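Local coordinates for cytochrome C-type biogenesis protein ccmF (Thermus thermophilus, PDB 6ZMQ) that acts as a membrane-bound heme lyase of cytochrome c maturation, binding heme b and probably taking part in heme handling at the membrane, at residues A[241-246]-A[629-634]; A[467-472]-A[512-517]; A[474-479]-A[505-510]. All coordinates share one frame; numbering follows the deposited sequence.

Interaction 1 of 3, residues A[241-246]-A[629-634]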
# COMPACT_ATOMS: atom_id res chain seq x y z
N GLY A 241 -1.78 6.72 -1.99
CA GLY A 241 -1.66 7.57 -0.82
C GLY A 241 -0.76 8.77 -1.04
O GLY A 241 -1.05 9.87 -0.55
N MET A 242 0.32 8.58 -1.82
CA MET A 242 1.16 9.69 -2.27
C MET A 242 0.39 10.73 -3.08
O MET A 242 0.47 11.94 -2.78
CB MET A 242 2.32 9.16 -3.12
CG MET A 242 3.64 8.90 -2.42
SD MET A 242 4.67 8.00 -3.59
CE MET A 242 6.22 8.88 -3.44
N TRP A 243 -0.37 10.27 -4.08
CA TRP A 243 -1.14 11.16 -4.95
C TRP A 243 -2.21 11.91 -4.17
O TRP A 243 -2.45 13.10 -4.40
CB TRP A 243 -1.80 10.37 -6.10
CG TRP A 243 -2.84 11.19 -6.86
CD1 TRP A 243 -2.61 12.03 -7.90
CD2 TRP A 243 -4.26 11.24 -6.62
NE1 TRP A 243 -3.78 12.61 -8.33
CE2 TRP A 243 -4.81 12.14 -7.56
CE3 TRP A 243 -5.12 10.62 -5.70
CZ2 TRP A 243 -6.18 12.43 -7.61
CZ3 TRP A 243 -6.48 10.91 -5.76
CH2 TRP A 243 -6.99 11.80 -6.70
N TRP A 244 -2.85 11.21 -3.24
CA TRP A 244 -3.95 11.79 -2.48
C TRP A 244 -3.43 12.82 -1.47
O TRP A 244 -4.03 13.89 -1.32
CB TRP A 244 -4.72 10.65 -1.82
CG TRP A 244 -5.77 11.00 -0.84
CD1 TRP A 244 -6.56 12.12 -0.81
CD2 TRP A 244 -6.19 10.20 0.26
NE1 TRP A 244 -7.41 12.08 0.26
CE2 TRP A 244 -7.21 10.90 0.93
CE3 TRP A 244 -5.79 8.96 0.75
CZ2 TRP A 244 -7.83 10.40 2.05
CZ3 TRP A 244 -6.42 8.45 1.85
CH2 TRP A 244 -7.41 9.18 2.51
N SER A 245 -2.30 12.52 -0.83
CA SER A 245 -1.69 13.46 0.11
C SER A 245 -1.16 14.70 -0.61
O SER A 245 -1.16 15.80 -0.04
CB SER A 245 -0.57 12.76 0.88
OG SER A 245 0.29 13.69 1.51
N TYR A 246 -0.70 14.55 -1.86
CA TYR A 246 -0.27 15.74 -2.59
C TYR A 246 -1.47 16.55 -3.08
O TYR A 246 -1.62 17.73 -2.72
CB TYR A 246 0.62 15.37 -3.77
CG TYR A 246 1.38 16.54 -4.38
CD1 TYR A 246 2.47 17.11 -3.75
CD2 TYR A 246 0.95 17.11 -5.57
CE1 TYR A 246 3.16 18.18 -4.31
CE2 TYR A 246 1.63 18.17 -6.15
CZ TYR A 246 2.73 18.70 -5.52
OH TYR A 246 3.38 19.76 -6.10
N TRP A 629 5.22 13.54 -13.88
CA TRP A 629 5.89 12.39 -14.46
C TRP A 629 6.07 11.27 -13.44
O TRP A 629 6.16 10.10 -13.83
CB TRP A 629 7.23 12.82 -15.04
CG TRP A 629 7.06 13.71 -16.23
CD1 TRP A 629 6.98 15.07 -16.23
CD2 TRP A 629 6.93 13.30 -17.59
NE1 TRP A 629 6.82 15.54 -17.52
CE2 TRP A 629 6.78 14.47 -18.37
CE3 TRP A 629 6.94 12.06 -18.24
CZ2 TRP A 629 6.64 14.42 -19.75
CZ3 TRP A 629 6.78 12.02 -19.60
CH2 TRP A 629 6.64 13.19 -20.35
N MET A 630 6.08 11.62 -12.16
CA MET A 630 6.02 10.66 -11.07
C MET A 630 4.72 9.84 -11.13
O MET A 630 4.73 8.62 -10.93
CB MET A 630 6.15 11.43 -9.76
CG MET A 630 6.28 10.64 -8.49
SD MET A 630 6.15 11.88 -7.19
CE MET A 630 7.65 12.83 -7.51
N TRP A 631 3.61 10.49 -11.49
CA TRP A 631 2.35 9.75 -11.59
C TRP A 631 2.18 9.07 -12.94
O TRP A 631 1.44 8.08 -13.04
CB TRP A 631 1.18 10.68 -11.30
CG TRP A 631 1.25 11.05 -9.89
CD1 TRP A 631 1.75 10.29 -8.87
CD2 TRP A 631 0.92 12.31 -9.33
NE1 TRP A 631 1.70 10.99 -7.69
CE2 TRP A 631 1.20 12.24 -7.95
CE3 TRP A 631 0.39 13.49 -9.85
CZ2 TRP A 631 0.96 13.29 -7.09
CZ3 TRP A 631 0.16 14.53 -9.00
CH2 TRP A 631 0.44 14.42 -7.64
N VAL A 632 2.84 9.57 -13.99
CA VAL A 632 2.83 8.79 -15.23
C VAL A 632 3.68 7.53 -15.04
O VAL A 632 3.37 6.48 -15.61
CB VAL A 632 3.24 9.63 -16.47
CG1 VAL A 632 4.72 10.03 -16.49
CG2 VAL A 632 2.84 8.93 -17.75
N ALA A 633 4.69 7.59 -14.16
CA ALA A 633 5.42 6.40 -13.76
C ALA A 633 4.56 5.47 -12.91
O ALA A 633 4.67 4.24 -13.03
CB ALA A 633 6.67 6.81 -12.99
N GLY A 634 3.74 6.03 -12.02
CA GLY A 634 2.77 5.20 -11.29
C GLY A 634 1.78 4.48 -12.20
O GLY A 634 1.48 3.30 -12.00
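Trp-243 and Trp-631 mark the closest backbone approach of segments 241-246 and 629-634, yet their CA atoms stay 7.6 Å apart, a separation bridged by large aromatic side chains. Trp-631 does most of the reaching: its indole projects from the 629-634 helix and lays one face against Trp-243. CD1 of Trp-243 stands 3.6 Å above that indole plane, over its centre, and 3.8 Å from Trp-631 CE2. The two rings form an edge-to-face (T-shaped) pair: the five-membered ring of Trp-243 turns its edge to the six-membered ring of Trp-631, centroids 4.7 Å apart and planes at 74°. With CG anti to the backbone N (chi1 168°), the indole of Trp-243 swings its CD1 edge onto that face. CB, placed by the backbone, makes an off-centre CH-pi contact with the five-membered ring of Trp-631, and Trp-243 CA lies 3.7 Å from Trp-631 CZ2. With Tyr-246, one helical turn further on, these residues form an aromatic cluster joining helix 224-247 to helix 627-644, both predicted to span the membrane and drawn from the two different family regions of the chain. Tyr-246 meets the rim of the Trp-631 indole, its CD2 being 3.4 Å from CH2, with ring planes inclined at 66°. The phenol end of Tyr-246 is held elsewhere, by a hydrogen bond between OH and Thr-624 OG1, while Phe-604 makes a further edge-to-face pair with Trp-631.

Interaction 2 of 3, residues A[467-472]-A[512-517]; sequences GLFLYN and AVALMG. With HEM (protoporphyrin IX containing Fe), chain B.
Phe-469 packs against Ala-514 where helices 460-484 and 501-525 run nearly antiparallel: the axes of the two short segments approach to 8.9 Å, their directions differ by 167°, and the CA atoms of these two residues are 5.5 Å apart. Phe-469 holds CG anti to its own nitrogen (chi1 172°), which lays the CD1-CE1 side of the ring along the 512-517 backbone. There CD1 lies 3.4 Å from Ala-514 O and 3.9 Å from Ala-514 CB, and the neighbouring CE1 reaches Leu-515 CB at 4.1 Å. Replacing Phe-469 by an alanine would probably leave Ala-514 and the CB of Leu-515 without their aromatic neighbour and open a gap between the helices. Almost one turn later, Asn-472 adds an aliphatic contact, its CB lying 3.7 Å from Ala-514 CB, so the methyl is met by Phe-469 and Asn-472 from two directions roughly at right angles. Beyond this interface, Val-513 touches the heme vinyl carbon CBC through CG2, and the residue also meets a bound phosphatidylethanolamine, while Ala-512, Leu-515 and Met-516 pack on helix 627-644. The pairing of these two predicted membrane helices therefore rests on dispersion and shape: the two segments share no hydrogen bond, and the contact is mainly apolar packing of a ring and a CB on a short alanine side chain and its backbone.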
# COMPACT_ATOMS: atom_id res chain seq x y z
N GLY A 467 21.79 10.92 -14.02
CA GLY A 467 22.71 9.87 -14.43
C GLY A 467 22.20 8.47 -14.12
O GLY A 467 22.34 7.55 -14.92
N LEU A 468 21.55 8.32 -12.96
CA LEU A 468 20.99 7.04 -12.55
C LEU A 468 19.82 6.62 -13.44
O LEU A 468 19.71 5.45 -13.82
CB LEU A 468 20.52 7.10 -11.10
CG LEU A 468 21.59 6.99 -10.01
CD1 LEU A 468 20.90 6.85 -8.67
CD2 LEU A 468 22.51 5.83 -10.29
N PHE A 469 18.95 7.57 -13.79
CA PHE A 469 17.84 7.27 -14.69
C PHE A 469 18.32 6.95 -16.10
O PHE A 469 17.74 6.09 -16.77
CB PHE A 469 16.86 8.44 -14.72
CG PHE A 469 15.78 8.30 -15.76
CD1 PHE A 469 14.74 7.38 -15.57
CD2 PHE A 469 15.79 9.08 -16.92
CE1 PHE A 469 13.74 7.23 -16.50
CE2 PHE A 469 14.80 8.95 -17.89
CZ PHE A 469 13.76 8.02 -17.68
N LEU A 470 19.34 7.67 -16.58
CA LEU A 470 19.87 7.40 -17.92
C LEU A 470 20.57 6.05 -17.98
O LEU A 470 20.41 5.29 -18.95
CB LEU A 470 20.82 8.52 -18.35
CG LEU A 470 20.10 9.65 -19.10
CD1 LEU A 470 20.81 10.98 -18.95
CD2 LEU A 470 19.96 9.29 -20.58
N TYR A 471 21.32 5.72 -16.93
CA TYR A 471 21.88 4.38 -16.73
C TYR A 471 20.79 3.31 -16.68
O TYR A 471 20.96 2.21 -17.23
CB TYR A 471 22.69 4.40 -15.43
CG TYR A 471 22.81 3.08 -14.72
CD1 TYR A 471 23.68 2.11 -15.19
CD2 TYR A 471 22.04 2.79 -13.59
CE1 TYR A 471 23.79 0.89 -14.56
CE2 TYR A 471 22.13 1.57 -12.97
CZ TYR A 471 23.02 0.62 -13.46
OH TYR A 471 23.14 -0.59 -12.83
N ASN A 472 19.66 3.62 -16.04
CA ASN A 472 18.58 2.65 -15.90
C ASN A 472 17.86 2.40 -17.22
O ASN A 472 17.57 1.24 -17.55
CB ASN A 472 17.58 3.13 -14.84
CG ASN A 472 17.86 2.56 -13.46
OD1 ASN A 472 18.23 1.40 -13.32
ND2 ASN A 472 17.66 3.37 -12.42
N ALA A 512 9.53 2.23 -14.74
CA ALA A 512 8.60 3.08 -13.98
C ALA A 512 9.23 3.44 -12.65
O ALA A 512 9.06 4.55 -12.26
CB ALA A 512 7.31 2.35 -13.77
N VAL A 513 9.88 2.52 -11.95
CA VAL A 513 10.55 3.01 -10.71
C VAL A 513 11.67 3.96 -11.08
O VAL A 513 11.87 4.85 -10.32
CB VAL A 513 11.09 1.92 -9.79
CG1 VAL A 513 12.33 2.39 -9.07
CG2 VAL A 513 10.06 1.55 -8.77
N ALA A 514 12.42 3.69 -12.13
CA ALA A 514 13.56 4.53 -12.55
C ALA A 514 13.15 5.99 -12.70
O ALA A 514 13.92 6.86 -12.30
CB ALA A 514 14.07 3.99 -13.85
N LEU A 515 12.01 6.22 -13.35
CA LEU A 515 11.38 7.50 -13.59
C LEU A 515 10.92 8.16 -12.29
O LEU A 515 11.06 9.39 -12.15
CB LEU A 515 10.19 7.28 -14.52
CG LEU A 515 9.33 8.33 -15.24
CD1 LEU A 515 10.13 9.54 -15.71
CD2 LEU A 515 8.59 7.67 -16.40
N MET A 516 10.50 7.37 -11.30
CA MET A 516 10.15 7.93 -10.00
C MET A 516 11.37 8.34 -9.18
O MET A 516 11.28 9.28 -8.40
CB MET A 516 9.30 6.97 -9.17
CG MET A 516 7.81 7.05 -9.45
SD MET A 516 6.71 6.41 -8.16
CE MET A 516 7.63 6.77 -6.66
N GLY A 517 12.50 7.62 -9.30
CA GLY A 517 13.72 8.05 -8.63
C GLY A 517 14.21 9.40 -9.12
O GLY A 517 14.54 10.28 -8.30
CHA HEM B . 11.01 -8.76 -11.42
CHB HEM B . 15.63 -7.47 -10.40
CHC HEM B . 13.97 -3.72 -7.69
CHD HEM B . 9.44 -4.80 -9.16
C1A HEM B . 12.40 -8.70 -11.34
C2A HEM B . 13.25 -9.67 -11.94
C3A HEM B . 14.54 -9.32 -11.66
C4A HEM B . 14.51 -8.14 -10.89
CMA HEM B . 15.78 -10.04 -12.09
CAA HEM B . 12.82 -10.87 -12.76
CBA HEM B . 12.45 -10.48 -14.21
CGA HEM B . 13.64 -9.93 -14.95
O1A HEM B . 13.61 -8.76 -15.39
O2A HEM B . 14.65 -10.65 -15.13
C1B HEM B . 15.53 -6.35 -9.55
C2B HEM B . 16.64 -5.79 -8.88
C3B HEM B . 16.20 -4.75 -8.12
C4B HEM B . 14.75 -4.69 -8.32
CMB HEM B . 18.07 -6.24 -8.98
CAB HEM B . 16.98 -3.86 -7.25
CBB HEM B . 16.97 -4.24 -5.81
C1C HEM B . 12.61 -3.65 -7.93
C2C HEM B . 11.79 -2.58 -7.58
C3C HEM B . 10.53 -2.91 -8.00
C4C HEM B . 10.56 -4.18 -8.62
CMC HEM B . 12.17 -1.30 -6.86
CAC HEM B . 9.35 -2.08 -7.83
CBC HEM B . 8.88 -1.23 -8.94
C1D HEM B . 9.45 -6.02 -9.86
C2D HEM B . 8.26 -6.74 -10.32
C3D HEM B . 8.68 -7.85 -10.96
C4D HEM B . 10.16 -7.80 -10.89
CMD HEM B . 6.83 -6.31 -10.11
CAD HEM B . 7.82 -8.92 -11.61
CBD HEM B . 7.81 -10.17 -10.71
CGD HEM B . 6.88 -11.27 -11.17
O1D HEM B . 7.33 -12.31 -11.71
O2D HEM B . 5.66 -11.15 -10.99
NA HEM B . 13.20 -7.79 -10.69
NB HEM B . 14.43 -5.67 -9.17
NC HEM B . 11.87 -4.59 -8.59
ND HEM B . 10.52 -6.69 -10.23
FE HEM B . 12.50 -6.11 -9.81

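Interaction 3 of 3, residues A[474-479]-A[505-510]. With HEM (protoporphyrin IX containing Fe), chain B.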
# COMPACT_ATOMS: atom_id res chain seq x y z
N ALA A 474 19.24 2.81 -20.09
CA ALA A 474 20.26 2.06 -20.82
C ALA A 474 20.20 0.57 -20.50
O ALA A 474 20.30 -0.27 -21.40
CB ALA A 474 21.65 2.61 -20.50
N ALA A 475 20.02 0.22 -19.21
CA ALA A 475 19.91 -1.19 -18.82
C ALA A 475 18.62 -1.84 -19.33
O ALA A 475 18.64 -3.03 -19.66
CB ALA A 475 19.98 -1.32 -17.31
N ILE A 476 17.52 -1.08 -19.36
CA ILE A 476 16.27 -1.59 -19.92
C ILE A 476 16.44 -1.90 -21.41
O ILE A 476 16.03 -2.97 -21.89
CB ILE A 476 15.12 -0.60 -19.67
CG1 ILE A 476 14.87 -0.43 -18.17
CG2 ILE A 476 13.84 -1.00 -20.42
CD1 ILE A 476 14.14 -1.54 -17.53
N TYR A 477 17.11 -0.99 -22.14
CA TYR A 477 17.40 -1.25 -23.55
C TYR A 477 18.36 -2.42 -23.75
O TYR A 477 18.17 -3.21 -24.69
CB TYR A 477 17.97 -0.01 -24.25
CG TYR A 477 18.32 -0.32 -25.70
CD1 TYR A 477 17.35 -0.77 -26.59
CD2 TYR A 477 19.64 -0.27 -26.14
CE1 TYR A 477 17.67 -1.11 -27.90
CE2 TYR A 477 19.98 -0.61 -27.45
CZ TYR A 477 18.99 -1.02 -28.32
OH TYR A 477 19.31 -1.35 -29.61
N LEU A 478 19.38 -2.57 -22.90
CA LEU A 478 20.34 -3.66 -23.07
C LEU A 478 19.69 -5.01 -22.80
O LEU A 478 19.96 -6.00 -23.51
CB LEU A 478 21.55 -3.47 -22.16
CG LEU A 478 22.55 -2.39 -22.57
CD1 LEU A 478 23.78 -2.41 -21.67
CD2 LEU A 478 22.92 -2.49 -24.04
N LEU A 479 18.79 -5.05 -21.82
CA LEU A 479 18.01 -6.24 -21.53
C LEU A 479 17.07 -6.59 -22.68
O LEU A 479 17.00 -7.76 -23.09
CB LEU A 479 17.22 -6.01 -20.24
CG LEU A 479 18.02 -6.39 -19.00
CD1 LEU A 479 17.36 -5.79 -17.81
CD2 LEU A 479 18.09 -7.91 -18.86
N GLY A 505 6.98 -7.13 -18.82
CA GLY A 505 6.25 -6.39 -17.79
C GLY A 505 7.14 -5.93 -16.65
O GLY A 505 6.97 -4.83 -16.13
N SER A 506 8.13 -6.76 -16.29
CA SER A 506 9.09 -6.38 -15.27
C SER A 506 9.96 -5.22 -15.74
O SER A 506 10.30 -4.35 -14.94
CB SER A 506 9.96 -7.58 -14.89
OG SER A 506 11.13 -7.64 -15.69
N LEU A 507 10.27 -5.21 -17.02
CA LEU A 507 11.09 -4.12 -17.59
C LEU A 507 10.30 -2.82 -17.55
O LEU A 507 10.88 -1.82 -17.17
CB LEU A 507 11.43 -4.48 -19.03
CG LEU A 507 12.56 -5.47 -19.17
CD1 LEU A 507 13.02 -5.51 -20.59
CD2 LEU A 507 13.70 -5.08 -18.28
N VAL A 508 9.03 -2.86 -17.90
CA VAL A 508 8.18 -1.65 -17.84
C VAL A 508 8.10 -1.17 -16.40
O VAL A 508 8.32 0.00 -16.17
CB VAL A 508 6.80 -2.02 -18.38
CG1 VAL A 508 5.67 -1.32 -17.68
CG2 VAL A 508 6.71 -1.78 -19.87
N VAL A 509 7.92 -2.10 -15.46
CA VAL A 509 7.87 -1.80 -14.01
C VAL A 509 9.22 -1.26 -13.56
O VAL A 509 9.27 -0.27 -12.84
CB VAL A 509 7.53 -3.08 -13.25
CG1 VAL A 509 7.94 -3.03 -11.81
CG2 VAL A 509 6.06 -3.40 -13.35
N HIS A 510 10.31 -1.85 -14.03
CA HIS A 510 11.63 -1.38 -13.57
C HIS A 510 11.83 0.06 -14.01
O HIS A 510 12.28 0.88 -13.15
CB HIS A 510 12.75 -2.32 -14.00
CG HIS A 510 12.83 -3.58 -13.23
ND1 HIS A 510 13.14 -4.75 -13.84
CD2 HIS A 510 12.46 -3.89 -11.97
CE1 HIS A 510 13.05 -5.73 -12.98
NE2 HIS A 510 12.65 -5.23 -11.80
CHA HEM B . 11.01 -8.76 -11.42
CHB HEM B . 15.63 -7.47 -10.40
CHC HEM B . 13.97 -3.72 -7.69
CHD HEM B . 9.44 -4.80 -9.16
C1A HEM B . 12.40 -8.70 -11.34
C2A HEM B . 13.25 -9.67 -11.94
C3A HEM B . 14.54 -9.32 -11.66
C4A HEM B . 14.51 -8.14 -10.89
CMA HEM B . 15.78 -10.04 -12.09
CAA HEM B . 12.82 -10.87 -12.76
CBA HEM B . 12.45 -10.48 -14.21
CGA HEM B . 13.64 -9.93 -14.95
O1A HEM B . 13.61 -8.76 -15.39
O2A HEM B . 14.65 -10.65 -15.13
C1B HEM B . 15.53 -6.35 -9.55
C2B HEM B . 16.64 -5.79 -8.88
C3B HEM B . 16.20 -4.75 -8.12
C4B HEM B . 14.75 -4.69 -8.32
CMB HEM B . 18.07 -6.24 -8.98
CAB HEM B . 16.98 -3.86 -7.25
CBB HEM B . 16.97 -4.24 -5.81
C1C HEM B . 12.61 -3.65 -7.93
C2C HEM B . 11.79 -2.58 -7.58
C3C HEM B . 10.53 -2.91 -8.00
C4C HEM B . 10.56 -4.18 -8.62
CMC HEM B . 12.17 -1.30 -6.86
CAC HEM B . 9.35 -2.08 -7.83
CBC HEM B . 8.88 -1.23 -8.94
C1D HEM B . 9.45 -6.02 -9.86
C2D HEM B . 8.26 -6.74 -10.32
C3D HEM B . 8.68 -7.85 -10.96
C4D HEM B . 10.16 -7.80 -10.89
CMD HEM B . 6.83 -6.31 -10.11
CAD HEM B . 7.82 -8.92 -11.61
CBD HEM B . 7.81 -10.17 -10.71
CGD HEM B . 6.88 -11.27 -11.17
O1D HEM B . 7.33 -12.31 -11.71
O2D HEM B . 5.66 -11.15 -10.99
NA HEM B . 13.20 -7.79 -10.69
NB HEM B . 14.43 -5.67 -9.17
NC HEM B . 11.87 -4.59 -8.59
ND HEM B . 10.52 -6.69 -10.23
FE HEM B . 12.50 -6.11 -9.81
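Ile-476 and Leu-507 join two nearly antiparallel helices, 460-484 and 501-525, the second of which supplies one axial ligand to a bis-histidine heme b. The axes of the short segments come within 10.3 Å at 170°, and the CA atoms of Ile-476 and Leu-507 are 6.2 Å apart. The apolar contacts centre on CD2 of Leu-507. Ile-476 CD1 reaches it at 3.6 Å, the two side chains sliding past each other in opposite directions, while Leu-479 CD1 approaches the same methyl at 3.8 Å. Ile-476 points CG1 away from its carbonyl carbon (chi1 -63°), and the bend at the next bond (chi2 -77°) brings CD1 over the neighbouring helix, near Leu-507 O and 3.9 Å from CB of His-510. Leu-507 and His-510 thus sit on one helical face, one turn apart, so this packing borders the base of the iron ligand. Metal coordination is the second kind of interaction: NE2 of His-510 binds the heme iron at 2.2 Å, and His-276 supplies the other axial nitrogen. Around the porphyrin, Val-509 CG1 packs at 3.5 Å from the vinyl atom CBC. Among the polar contacts, Ser-506 OG lies 2.7 Å from propionate oxygen O1A of the heme, with Arg-503 O also within reach of its proton. The carbonyl oxygen of Ser-506 stands above one face of the His-510 imidazole, offset toward its rim.

Overall arrangement
Interactions 2 and 3 lie about two turns apart along one helix pair, 460-484 with 501-525, their centres 10 Å apart. Interaction 3 is the more buried and sits at the axial heme ligand; interaction 2 is partly buried and reaches the heme only through Val-513. Interaction 1, also partly buried, uses two other helices and lies away from the annotated sites, yet helix 627-644 links it to interaction 2, with Ala-633 CB packing on Met-516 and Leu-515. The chemistry shifts accordingly: aromatic rings in interaction 1, a phenylalanine over a small alanine in interaction 2, and branched aliphatics beside coordinated metal in interaction 3.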